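Local coordinates for protein 4-alpha-glucanotransferase (Streptococcus agalactiae, PDB 6M6T) that belongs to the amylomaltases, enzymes of the TIM-barrel clan, and holds glycan ligands in two pockets, at residues Ala247-Asp252 with Gln259-Pro264; His297-Ser302 with Gly317-Ala322; Glu343-Ile348 with Met364-Phe369. One frame throughout, in Å; residues are numbered along the deposited sequence.

Contact 1 of 3, residues Ala247-Asp252 with Gln259-Pro264. With AC1 (4,6-dideoxy-4-{[(1S,4R,5S,6S)-4,5,6-trihydroxy-3-(hydroxymethyl)cyclohex-2-en-1-yl]amino}-alpha-D-glucopyranose), chain I; GLC (alpha-D-glucopyranose), chain J; AC1 (4,6-dideoxy-4-{[(1S,4R,5S,6S)-4,5,6-trihydroxy-3-(hydroxymethyl)cyclohex-2-en-1-yl]amino}-alpha-D-glucopyranose), chain B.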
loop_
_atom_site.group_PDB
_atom_site.type_symbol
_atom_site.label_atom_id
_atom_site.label_comp_id
_atom_site.label_asym_id
_atom_site.label_seq_id
_atom_site.Cartn_x
_atom_site.Cartn_y
_atom_site.Cartn_z
ATOM N N ALA A 247 6.272 16.107 5.823
ATOM C CA ALA A 247 5.055 15.510 6.349
ATOM C C ALA A 247 5.320 14.681 7.601
ATOM O O ALA A 247 6.403 14.134 7.806
ATOM C CB ALA A 247 4.396 14.640 5.285
ATOM N N GLY A 248 4.305 14.602 8.444
ATOM C CA GLY A 248 4.369 13.791 9.634
ATOM C C GLY A 248 3.092 13.878 10.448
ATOM O O GLY A 248 2.001 14.153 9.931
ATOM N N VAL A 249 3.232 13.661 11.745
ATOM C CA VAL A 249 2.071 13.595 12.614
ATOM C C VAL A 249 2.592 13.770 14.036
ATOM O O VAL A 249 3.667 13.244 14.371
ATOM C CB VAL A 249 1.314 12.278 12.374
ATOM C CG1 VAL A 249 1.873 11.111 13.221
ATOM C CG2 VAL A 249 -0.182 12.481 12.493
ATOM N N PRO A 250 1.914 14.531 14.885
ATOM C CA PRO A 250 2.443 14.819 16.219
ATOM C C PRO A 250 2.101 13.717 17.215
ATOM O O PRO A 250 1.350 12.787 16.924
ATOM C CB PRO A 250 1.746 16.131 16.609
ATOM C CG PRO A 250 0.566 16.256 15.684
ATOM C CD PRO A 250 0.580 15.115 14.692
ATOM N N ALA A 251 2.668 13.855 18.409
ATOM C CA ALA A 251 2.465 12.862 19.453
ATOM C C ALA A 251 1.029 12.877 19.942
ATOM O O ALA A 251 0.446 13.941 20.163
ATOM C CB ALA A 251 3.381 13.136 20.631
ATOM N N ASP A 252 0.443 11.697 20.067
ATOM C CA ASP A 252 -0.802 11.593 20.791
ATOM C C ASP A 252 -0.578 10.986 22.184
ATOM O O ASP A 252 0.556 10.879 22.667
ATOM C CB ASP A 252 -1.830 10.845 19.955
ATOM C CG ASP A 252 -3.239 11.323 20.250
ATOM O OD1 ASP A 252 -3.590 11.413 21.454
ATOM O OD2 ASP A 252 -3.985 11.628 19.292
ATOM N N GLN A 259 5.424 11.144 14.882
ATOM C CA GLN A 259 5.941 10.528 13.668
ATOM C C GLN A 259 6.460 11.575 12.699
ATOM O O GLN A 259 5.798 12.584 12.434
ATOM C CB GLN A 259 4.880 9.688 12.948
ATOM C CG GLN A 259 4.608 8.326 13.556
ATOM C CD GLN A 259 3.470 7.618 12.847
ATOM O OE1 GLN A 259 3.278 7.789 11.639
ATOM N NE2 GLN A 259 2.684 6.847 13.599
ATOM N N LEU A 260 7.637 11.296 12.148
ATOM C CA LEU A 260 8.231 12.073 11.070
ATOM C C LEU A 260 8.296 11.179 9.837
ATOM O O LEU A 260 8.906 10.102 9.883
ATOM C CB LEU A 260 9.618 12.578 11.470
ATOM C CG LEU A 260 10.368 13.399 10.432
ATOM C CD1 LEU A 260 10.735 14.756 11.013
ATOM C CD2 LEU A 260 11.602 12.623 9.965
ATOM N N TRP A 261 7.656 11.614 8.746
ATOM C CA TRP A 261 7.508 10.796 7.545
ATOM C C TRP A 261 8.517 11.129 6.443
ATOM O O TRP A 261 9.100 10.214 5.849
ATOM C CB TRP A 261 6.083 10.929 7.003
ATOM C CG TRP A 261 5.036 10.345 7.914
ATOM C CD1 TRP A 261 5.250 9.589 9.034
ATOM C CD2 TRP A 261 3.611 10.467 7.779
ATOM N NE1 TRP A 261 4.045 9.237 9.607
ATOM C CE2 TRP A 261 3.026 9.759 8.856
ATOM C CE3 TRP A 261 2.775 11.097 6.851
ATOM C CZ2 TRP A 261 1.646 9.671 9.031
ATOM C CZ3 TRP A 261 1.400 11.007 7.030
ATOM C CH2 TRP A 261 0.854 10.299 8.112
ATOM N N GLY A 262 8.742 12.411 6.152
ATOM C CA GLY A 262 9.727 12.830 5.179
ATOM C C GLY A 262 9.175 13.215 3.824
ATOM O O GLY A 262 9.927 13.745 2.996
ATOM N N ASN A 263 7.897 12.967 3.566
ATOM C CA ASN A 263 7.341 13.306 2.269
ATOM C C ASN A 263 7.235 14.822 2.109
ATOM O O ASN A 263 7.035 15.557 3.083
ATOM C CB ASN A 263 5.958 12.685 2.081
ATOM C CG ASN A 263 5.839 11.305 2.697
ATOM O OD1 ASN A 263 5.938 11.147 3.911
ATOM N ND2 ASN A 263 5.607 10.297 1.857
ATOM N N PRO A 264 7.339 15.313 0.885
ATOM C CA PRO A 264 7.049 16.725 0.644
ATOM C C PRO A 264 5.592 17.023 0.962
ATOM O O PRO A 264 4.759 16.127 1.086
ATOM C CB PRO A 264 7.343 16.901 -0.850
ATOM C CG PRO A 264 7.150 15.533 -1.431
ATOM C CD PRO A 264 7.590 14.568 -0.358
HETATM C C1 AC1 I . 4.697 5.062 6.922
HETATM O O2 AC1 I . 4.971 4.714 9.344
HETATM C C2 AC1 I . 5.668 4.773 8.084
HETATM C C4A AC1 I . 12.050 8.340 7.240
HETATM C C3 AC1 I . 6.764 5.795 8.171
HETATM O O3 AC1 I . 7.588 5.373 9.245
HETATM C C4 AC1 I . 7.530 5.836 6.826
HETATM N N4A AC1 I . 8.744 6.706 6.762
HETATM C C5 AC1 I . 6.497 6.293 5.812
HETATM O O5 AC1 I . 5.464 5.289 5.697
HETATM C C6 AC1 I . 7.170 6.492 4.457
HETATM C C1B AC1 I . 10.067 6.112 7.101
HETATM C C2B AC1 I . 10.539 6.766 8.389
HETATM O O2B AC1 I . 9.547 6.620 9.409
HETATM C C3B AC1 I . 10.773 8.256 8.092
HETATM O O3B AC1 I . 10.923 9.010 9.314
HETATM O O4 AC1 I . 12.340 9.698 6.797
HETATM C C5B AC1 I . 11.985 7.440 6.157
HETATM C C7B AC1 I . 11.053 6.363 6.112
HETATM C C6B AC1 I . 13.034 7.665 5.041
HETATM O O6B AC1 I . 13.575 9.002 5.128
HETATM C C1 GLC J . -7.947 7.572 19.436
HETATM C C2 GLC J . -7.747 7.413 17.888
HETATM C C3 GLC J . -6.396 6.743 17.570
HETATM C C4 GLC J . -5.373 7.747 18.137
HETATM C C5 GLC J . -5.477 7.640 19.682
HETATM C C6 GLC J . -4.282 8.305 20.386
HETATM O O1 GLC J . -8.165 6.296 20.059
HETATM O O2 GLC J . -8.841 6.703 17.254
HETATM O O3 GLC J . -6.273 6.540 16.152
HETATM O O4 GLC J . -4.020 7.713 17.550
HETATM O O5 GLC J . -6.790 8.238 20.058
HETATM O O6 GLC J . -3.833 7.547 21.521
HETATM C C1 AC1 B . -3.073 6.635 17.495
HETATM O O2 AC1 B . -1.563 8.465 18.009
HETATM C C2 AC1 B . -1.771 7.348 17.127
HETATM C C4A AC1 B . -1.963 6.990 9.856
HETATM C C3 AC1 B . -1.896 7.895 15.736
HETATM O O3 AC1 B . -0.668 8.548 15.442
HETATM C C4 AC1 B . -2.146 6.756 14.746
HETATM N N4A AC1 B . -2.397 7.259 13.393
HETATM C C5 AC1 B . -3.375 5.962 15.139
HETATM O O5 AC1 B . -3.306 5.528 16.535
HETATM C C6 AC1 B . -3.502 4.775 14.161
HETATM C C1B AC1 B . -1.200 7.557 12.595
HETATM C C2B AC1 B . -1.619 8.599 11.606
HETATM O O2B AC1 B . -2.242 9.648 12.349
HETATM C C3B AC1 B . -2.652 7.999 10.688
HETATM O O3B AC1 B . -3.150 8.982 9.792
HETATM O O4 AC1 B . -2.941 6.326 9.028
HETATM C C5B AC1 B . -1.231 6.092 10.651
HETATM C C7B AC1 B . -0.811 6.392 11.947
HETATM C C6B AC1 B . -0.822 4.772 10.030
HETATM O O6B AC1 B . -1.833 4.442 9.075
#
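V249 and Q259 form an antiparallel hydrogen-bonded pair in the hairpin of strands 245-249 and 259-264. V249 N donates to Q259 O at 2.9 Å, and Q259 N returns a bond to V249 O at 2.8 Å. Their side chains lie side by side on one face of the sheet. V249 CG1 sits between its own backbone N and carbonyl carbon (chi1 86°) and rests against Q259 CB. The next pair, G248 with L260, is non-hydrogen-bonded. G248 has no side chain, and the W261 indole lies over its backbone. This is a CH-pi contact, with G248 CA 4.0 Å from the centroid of the five-membered ring. W261 NE1 donates in its ring plane to a lone pair of Q259 OE1. Farther along, A247 O accepts a bond from W261 N at 3.0 Å and a weak one from G262 N. A247 N donates to N263 O at 2.9 Å.

The 250-252 end is looser. P250, A251 and D252 are partly exposed and make no contact with 259-264. D252 lies instead beside C6 of GLC. Mid-hairpin, the L260 side chain is on the other face from V249 and Q259, partly exposed and barely touching 247-252.

Backbone bonding thus fixes the two strands, while the Q259 amide probably limits rotation of the indole. In this way a residue of one glycan pocket, Q259, probably helps position W261, which lines the other.

Contact 2 of 3, residues His297-Ser302 with Gly317-Ala322; sequences HFKGFS and GSWQPA. With AC1 (4,6-dideoxy-4-{[(1S,4R,5S,6S)-4,5,6-trihydroxy-3-(hydroxymethyl)cyclohex-2-en-1-yl]amino}-alpha-D-glucopyranose), chain B.
S302 and A322 bring the two backbones closest, with their CA atoms 5.2 Å apart. Residues 298-301 have helical backbone angles and bond as tight turns: G300 N to H297 O, F301 N to F298 O and S302 N to K299 O. Residues 319-321 are a short strand. A322 N, just past it, gives a weak bond of 3.3 Å to S302 O. The A322 methyl points at the turn, with CB 3.5 Å from G300 O. S302 OG donates to a lone pair of K299 O, so that carbonyl takes two bonds from one residue.

The main side-chain contact is K299 with W319. K299 CG is anti to the backbone N (chi1 -175°). Bends at chi2 and chi4 then carry the amine to the indole, and the two side chains cross at about a right angle. NZ stands 3.9 Å from the centroid of the six-membered ring of W319 and 32° off its normal, an off-centre cation-pi contact. The same NZ is hydrogen-bonded to Y347 O.

H297 belongs to a glycan pocket. F298 and F301 pack on helix 350-359. Strand 319-321 is an outermost strand of an antiparallel sheet, next to strand 303-308, where W305 meets W319 edge-to-face.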
loop_
_atom_site.group_PDB
_atom_site.type_symbol
_atom_site.label_atom_id
_atom_site.label_comp_id
_atom_site.label_asym_id
_atom_site.label_seq_id
_atom_site.Cartn_x
_atom_site.Cartn_y
_atom_site.Cartn_z
ATOM N N HIS A 297 -4.661 7.905 5.244
ATOM C CA HIS A 297 -4.504 9.155 5.998
ATOM C C HIS A 297 -5.499 10.225 5.547
ATOM O O HIS A 297 -5.136 11.310 5.087
ATOM C CB HIS A 297 -3.078 9.679 5.886
ATOM C CG HIS A 297 -2.767 10.774 6.848
ATOM N ND1 HIS A 297 -2.780 10.586 8.212
ATOM C CD2 HIS A 297 -2.413 12.067 6.647
ATOM C CE1 HIS A 297 -2.449 11.718 8.811
ATOM N NE2 HIS A 297 -2.217 12.631 7.883
ATOM N N PHE A 298 -6.777 9.880 5.692
ATOM C CA PHE A 298 -7.869 10.761 5.303
ATOM C C PHE A 298 -7.818 12.081 6.066
ATOM O O PHE A 298 -8.262 13.123 5.554
ATOM C CB PHE A 298 -9.194 10.020 5.544
ATOM C CG PHE A 298 -10.321 10.481 4.676
ATOM C CD1 PHE A 298 -10.291 10.263 3.305
ATOM C CD2 PHE A 298 -11.410 11.137 5.235
ATOM C CE1 PHE A 298 -11.326 10.689 2.507
ATOM C CE2 PHE A 298 -12.449 11.572 4.453
ATOM C CZ PHE A 298 -12.417 11.349 3.085
ATOM N N LYS A 299 -7.278 12.052 7.287
ATOM C CA LYS A 299 -7.098 13.272 8.063
ATOM C C LYS A 299 -6.389 14.344 7.243
ATOM O O LYS A 299 -6.744 15.530 7.302
ATOM C CB LYS A 299 -6.311 12.962 9.341
ATOM C CG LYS A 299 -6.157 14.152 10.303
ATOM C CD LYS A 299 -7.461 14.948 10.437
ATOM C CE LYS A 299 -7.225 16.259 11.101
ATOM N NZ LYS A 299 -6.311 15.993 12.217
ATOM N N GLY A 300 -5.409 13.933 6.441
ATOM C CA GLY A 300 -4.622 14.848 5.638
ATOM C C GLY A 300 -5.412 15.647 4.627
ATOM O O GLY A 300 -4.867 16.616 4.078
ATOM N N PHE A 301 -6.667 15.272 4.357
ATOM C CA PHE A 301 -7.501 16.057 3.453
ATOM C C PHE A 301 -8.330 17.108 4.179
ATOM O O PHE A 301 -8.901 17.982 3.524
ATOM C CB PHE A 301 -8.390 15.126 2.619
ATOM C CG PHE A 301 -7.604 14.297 1.660
ATOM C CD1 PHE A 301 -7.267 14.798 0.412
ATOM C CD2 PHE A 301 -7.131 13.043 2.029
ATOM C CE1 PHE A 301 -6.497 14.053 -0.474
ATOM C CE2 PHE A 301 -6.367 12.283 1.147
ATOM C CZ PHE A 301 -6.052 12.787 -0.104
ATOM N N SER A 302 -8.388 17.065 5.508
ATOM C CA SER A 302 -9.001 18.130 6.290
ATOM C C SER A 302 -7.959 19.061 6.905
ATOM O O SER A 302 -8.061 20.284 6.778
ATOM C CB SER A 302 -9.899 17.532 7.383
ATOM O OG SER A 302 -9.140 17.091 8.504
ATOM N N GLY A 317 5.945 21.493 14.301
ATOM C CA GLY A 317 5.110 21.651 13.122
ATOM C C GLY A 317 3.881 22.464 13.392
ATOM O O GLY A 317 3.848 23.281 14.316
ATOM N N SER A 318 2.859 22.252 12.568
ATOM C CA SER A 318 1.568 22.906 12.745
ATOM C C SER A 318 0.500 22.122 11.998
ATOM O O SER A 318 0.802 21.292 11.132
ATOM C CB SER A 318 1.593 24.353 12.249
ATOM O OG SER A 318 2.799 25.000 12.601
ATOM N N TRP A 319 -0.759 22.404 12.342
ATOM C CA TRP A 319 -1.907 21.846 11.633
ATOM C C TRP A 319 -2.345 22.837 10.561
ATOM O O TRP A 319 -2.914 23.881 10.878
ATOM C CB TRP A 319 -3.052 21.558 12.596
ATOM C CG TRP A 319 -2.844 20.387 13.471
ATOM C CD1 TRP A 319 -2.617 20.404 14.811
ATOM C CD2 TRP A 319 -2.879 19.010 13.084
ATOM N NE1 TRP A 319 -2.500 19.117 15.288
ATOM C CE2 TRP A 319 -2.653 18.245 14.243
ATOM C CE3 TRP A 319 -3.078 18.349 11.870
ATOM C CZ2 TRP A 319 -2.606 16.854 14.220
ATOM C CZ3 TRP A 319 -3.037 16.971 11.852
ATOM C CH2 TRP A 319 -2.795 16.238 13.016
ATOM N N GLN A 320 -2.081 22.520 9.305
ATOM C CA GLN A 320 -2.409 23.288 8.116
ATOM C C GLN A 320 -3.706 22.812 7.491
ATOM O O GLN A 320 -4.021 21.618 7.537
ATOM C CB GLN A 320 -1.301 23.160 7.078
ATOM C CG GLN A 320 0.011 23.482 7.644
ATOM C CD GLN A 320 0.138 24.960 7.775
ATOM O OE1 GLN A 320 0.561 25.476 8.809
ATOM N NE2 GLN A 320 -0.266 25.666 6.733
ATOM N N PRO A 321 -4.443 23.732 6.860
ATOM C CA PRO A 321 -5.726 23.364 6.245
ATOM C C PRO A 321 -5.606 22.910 4.798
ATOM O O PRO A 321 -5.032 23.604 3.959
ATOM C CB PRO A 321 -6.533 24.662 6.352
ATOM C CG PRO A 321 -5.495 25.734 6.214
ATOM C CD PRO A 321 -4.197 25.184 6.792
ATOM N N ALA A 322 -6.153 21.773 4.503
ATOM C CA ALA A 322 -6.317 21.284 3.146
ATOM C C ALA A 322 -7.771 21.425 2.708
ATOM O O ALA A 322 -8.679 21.367 3.541
ATOM C CB ALA A 322 -5.892 19.817 3.043
HETATM C C1 AC1 B . -3.073 6.635 17.495
HETATM O O2 AC1 B . -1.563 8.465 18.009
HETATM C C2 AC1 B . -1.771 7.348 17.127
HETATM C C4A AC1 B . -1.963 6.990 9.856
HETATM C C3 AC1 B . -1.896 7.895 15.736
HETATM O O3 AC1 B . -0.668 8.548 15.442
HETATM C C4 AC1 B . -2.146 6.756 14.746
HETATM N N4A AC1 B . -2.397 7.259 13.393
HETATM C C5 AC1 B . -3.375 5.962 15.139
HETATM O O5 AC1 B . -3.306 5.528 16.535
HETATM C C6 AC1 B . -3.502 4.775 14.161
HETATM C C1B AC1 B . -1.200 7.557 12.595
HETATM C C2B AC1 B . -1.619 8.599 11.606
HETATM O O2B AC1 B . -2.242 9.648 12.349
HETATM C C3B AC1 B . -2.652 7.999 10.688
HETATM O O3B AC1 B . -3.150 8.982 9.792
HETATM O O4 AC1 B . -2.941 6.326 9.028
HETATM C C5B AC1 B . -1.231 6.092 10.651
HETATM C C7B AC1 B . -0.811 6.392 11.947
HETATM C C6B AC1 B . -0.822 4.772 10.030
HETATM O O6B AC1 B . -1.833 4.442 9.075
#

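Contact 3 of 3, residues Glu343-Ile348 with Met364-Phe369; sequences ENLGYI and MKIMEF. With AC1 (4,6-dideoxy-4-{[(1S,4R,5S,6S)-4,5,6-trihydroxy-3-(hydroxymethyl)cyclohex-2-en-1-yl]amino}-alpha-D-glucopyranose), chain B; GLC (alpha-D-glucopyranose), chain J.
L345 reaches across to three side chains of 364-369. Both its methyls pack on I366, with CD1 3.3 Å from I366 CD1. CD1 also nears M364 SD, more loosely. CD2 comes to the edge of the F369 ring, near its plane, 3.6 Å from F369 CE2. L345 and I366 cross at about a right angle.

E343 has CG anti to its backbone N (chi1 -161°), which sets CG against M364 SD at 3.5 Å. M364 SD and CE pass obliquely across E343 CB and CG. The bend at chi2 of E343 swings the carboxylate away from this packing, toward the ligand. H297 N donates to OE2, and L345 N gives OE1 a weak bond.

Residues 343-348 are the loop after strand 340-342. Residues 364-369 start on strand 363-366 and continue into a 3-10 turn. Helix 350-359 lies between the two strands in the chain. These are the end strands of the eight-stranded parallel sheet. This is consistent with the closing seam of a TIM barrel, where the loop after one end strand meets the other.

N344 holds the strand directly. Its chi1 of 60° turns OD1 to M364 N, 3.1 Å away in a straight bond. On the glycan side, F369 CZ packs near C6 of the chain B AC1. Y347 OH accepts a 3.0 Å bond from O3 of the same AC1, and G346 N is 3.1 Å from O3 of GLC.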
loop_
_atom_site.group_PDB
_atom_site.type_symbol
_atom_site.label_atom_id
_atom_site.label_comp_id
_atom_site.label_asym_id
_atom_site.label_seq_id
_atom_site.Cartn_x
_atom_site.Cartn_y
_atom_site.Cartn_z
ATOM N N GLU A 343 -9.553 5.986 5.251
ATOM C CA GLU A 343 -8.783 5.609 6.434
ATOM C C GLU A 343 -8.732 6.822 7.359
ATOM O O GLU A 343 -7.900 7.712 7.185
ATOM C CB GLU A 343 -7.386 5.143 6.022
ATOM C CG GLU A 343 -6.653 4.310 7.065
ATOM C CD GLU A 343 -5.731 5.153 7.950
ATOM O OE1 GLU A 343 -6.014 5.275 9.154
ATOM O OE2 GLU A 343 -4.710 5.695 7.460
ATOM N N ASN A 344 -9.609 6.865 8.361
ATOM C CA ASN A 344 -9.727 8.087 9.154
ATOM C C ASN A 344 -9.279 7.900 10.597
ATOM O O ASN A 344 -9.943 8.364 11.528
ATOM C CB ASN A 344 -11.163 8.606 9.108
ATOM C CG ASN A 344 -12.164 7.608 9.648
ATOM O OD1 ASN A 344 -11.968 6.395 9.571
ATOM N ND2 ASN A 344 -13.250 8.119 10.200
ATOM N N LEU A 345 -8.150 7.237 10.798
ATOM C CA LEU A 345 -7.655 6.964 12.136
ATOM C C LEU A 345 -6.835 8.136 12.653
ATOM O O LEU A 345 -5.988 8.675 11.939
ATOM C CB LEU A 345 -6.819 5.690 12.137
ATOM C CG LEU A 345 -7.720 4.457 12.031
ATOM C CD1 LEU A 345 -7.041 3.380 11.211
ATOM C CD2 LEU A 345 -8.105 3.935 13.426
ATOM N N GLY A 346 -7.106 8.539 13.882
ATOM C CA GLY A 346 -6.283 9.533 14.557
ATOM C C GLY A 346 -6.773 10.953 14.358
ATOM O O GLY A 346 -7.380 11.300 13.345
ATOM N N TYR A 347 -6.513 11.784 15.373
ATOM C CA TYR A 347 -6.588 13.242 15.259
ATOM C C TYR A 347 -7.924 13.680 14.688
ATOM O O TYR A 347 -8.019 14.659 13.942
ATOM C CB TYR A 347 -5.422 13.791 14.423
ATOM C CG TYR A 347 -4.081 13.198 14.825
ATOM C CD1 TYR A 347 -3.353 13.729 15.880
ATOM C CD2 TYR A 347 -3.561 12.094 14.168
ATOM C CE1 TYR A 347 -2.155 13.178 16.260
ATOM C CE2 TYR A 347 -2.381 11.538 14.551
ATOM C CZ TYR A 347 -1.676 12.080 15.585
ATOM O OH TYR A 347 -0.480 11.518 15.946
ATOM N N ILE A 348 -8.972 12.938 15.030
ATOM C CA ILE A 348 -10.299 13.244 14.510
ATOM C C ILE A 348 -10.830 14.504 15.190
ATOM O O ILE A 348 -10.852 14.611 16.420
ATOM C CB ILE A 348 -11.248 12.052 14.695
ATOM C CG1 ILE A 348 -10.869 10.934 13.708
ATOM C CG2 ILE A 348 -12.703 12.491 14.528
ATOM C CD1 ILE A 348 -11.893 9.803 13.590
ATOM N N MET A 364 -13.062 3.604 9.003
ATOM C CA MET A 364 -12.430 2.456 9.624
ATOM C C MET A 364 -12.802 2.334 11.098
ATOM O O MET A 364 -13.268 3.285 11.733
ATOM C CB MET A 364 -10.911 2.540 9.463
ATOM C CG MET A 364 -10.463 2.532 8.005
ATOM S SD MET A 364 -8.899 1.672 7.779
ATOM C CE MET A 364 -8.973 1.288 6.023
ATOM N N LYS A 365 -12.606 1.121 11.624
ATOM C CA LYS A 365 -12.742 0.794 13.045
ATOM C C LYS A 365 -11.671 -0.248 13.353
ATOM O O LYS A 365 -11.704 -1.361 12.815
ATOM C CB LYS A 365 -14.144 0.267 13.393
ATOM C CG LYS A 365 -15.257 1.337 13.458
ATOM C CD LYS A 365 -15.021 2.369 14.581
ATOM C CE LYS A 365 -15.972 3.573 14.492
ATOM N NZ LYS A 365 -17.334 3.189 13.982
ATOM N N ILE A 366 -10.702 0.118 14.183
ATOM C CA ILE A 366 -9.583 -0.757 14.499
ATOM C C ILE A 366 -9.806 -1.252 15.919
ATOM O O ILE A 366 -9.531 -0.540 16.888
ATOM C CB ILE A 366 -8.230 -0.052 14.337
ATOM C CG1 ILE A 366 -7.995 0.295 12.864
ATOM C CG2 ILE A 366 -7.075 -0.920 14.879
ATOM C CD1 ILE A 366 -6.516 0.380 12.470
ATOM N N MET A 367 -10.290 -2.485 16.047
ATOM C CA MET A 367 -10.715 -2.973 17.353
ATOM C C MET A 367 -9.599 -2.975 18.381
ATOM O O MET A 367 -9.883 -3.070 19.581
ATOM C CB MET A 367 -11.246 -4.388 17.244
ATOM C CG MET A 367 -12.341 -4.757 18.240
ATOM S SD MET A 367 -12.957 -6.391 17.769
ATOM C CE MET A 367 -12.167 -6.557 16.177
ATOM N N GLU A 368 -8.339 -2.910 17.948
ATOM C CA GLU A 368 -7.249 -2.988 18.908
ATOM C C GLU A 368 -7.102 -1.716 19.712
ATOM O O GLU A 368 -6.577 -1.770 20.824
ATOM C CB GLU A 368 -5.938 -3.328 18.202
ATOM C CG GLU A 368 -5.657 -4.807 18.223
ATOM C CD GLU A 368 -4.522 -5.210 17.315
ATOM O OE1 GLU A 368 -3.456 -4.561 17.376
ATOM O OE2 GLU A 368 -4.695 -6.178 16.541
ATOM N N PHE A 369 -7.570 -0.591 19.187
ATOM C CA PHE A 369 -7.584 0.675 19.905
ATOM C C PHE A 369 -8.736 0.790 20.898
ATOM O O PHE A 369 -8.842 1.815 21.584
ATOM C CB PHE A 369 -7.700 1.840 18.917
ATOM C CG PHE A 369 -6.567 1.943 17.936
ATOM C CD1 PHE A 369 -5.256 1.750 18.338
ATOM C CD2 PHE A 369 -6.820 2.280 16.610
ATOM C CE1 PHE A 369 -4.224 1.876 17.434
ATOM C CE2 PHE A 369 -5.792 2.397 15.710
ATOM C CZ PHE A 369 -4.490 2.196 16.124
HETATM C C1 AC1 B . -3.073 6.635 17.495
HETATM O O2 AC1 B . -1.563 8.465 18.009
HETATM C C2 AC1 B . -1.771 7.348 17.127
HETATM C C4A AC1 B . -1.963 6.990 9.856
HETATM C C3 AC1 B . -1.896 7.895 15.736
HETATM O O3 AC1 B . -0.668 8.548 15.442
HETATM C C4 AC1 B . -2.146 6.756 14.746
HETATM N N4A AC1 B . -2.397 7.259 13.393
HETATM C C5 AC1 B . -3.375 5.962 15.139
HETATM O O5 AC1 B . -3.306 5.528 16.535
HETATM C C6 AC1 B . -3.502 4.775 14.161
HETATM C C1B AC1 B . -1.200 7.557 12.595
HETATM C C2B AC1 B . -1.619 8.599 11.606
HETATM O O2B AC1 B . -2.242 9.648 12.349
HETATM C C3B AC1 B . -2.652 7.999 10.688
HETATM O O3B AC1 B . -3.150 8.982 9.792
HETATM O O4 AC1 B . -2.941 6.326 9.028
HETATM C C5B AC1 B . -1.231 6.092 10.651
HETATM C C7B AC1 B . -0.811 6.392 11.947
HETATM C C6B AC1 B . -0.822 4.772 10.030
HETATM O O6B AC1 B . -1.833 4.442 9.075
HETATM C C1 GLC J . -7.947 7.572 19.436
HETATM C C2 GLC J . -7.747 7.413 17.888
HETATM C C3 GLC J . -6.396 6.743 17.570
HETATM C C4 GLC J . -5.373 7.747 18.137
HETATM C C5 GLC J . -5.477 7.640 19.682
HETATM C C6 GLC J . -4.282 8.305 20.386
HETATM O O1 GLC J . -8.165 6.296 20.059
HETATM O O2 GLC J . -8.841 6.703 17.254
HETATM O O3 GLC J . -6.273 6.540 16.152
HETATM O O4 GLC J . -4.020 7.713 17.550
HETATM O O5 GLC J . -6.790 8.238 20.058
HETATM O O6 GLC J . -3.833 7.547 21.521
#

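Overall arrangement
The three contacts follow one another along the chain; none nests or crosses. Contact 1 closes a six-residue turn between the strands of a hairpin. Contact 2 closes a loop of 14 residues that includes strand 303-308. Contact 3 closes one of 15 residues that includes helix 350-359. Contacts 1 and 2 both reach the same antiparallel sheet, contact 1 at the 259-264 side and contact 2 at the 319-321 side. They meet where P250 packs on W319 and W261 on H297. Contact 3 belongs to the barrel sheet. Probable bonds join it to contact 2, F298 N to E343 O, and to contact 1, Y347 OH to P250 O. Each contributes to the pocket around the chain B AC1, contact 2 through H297.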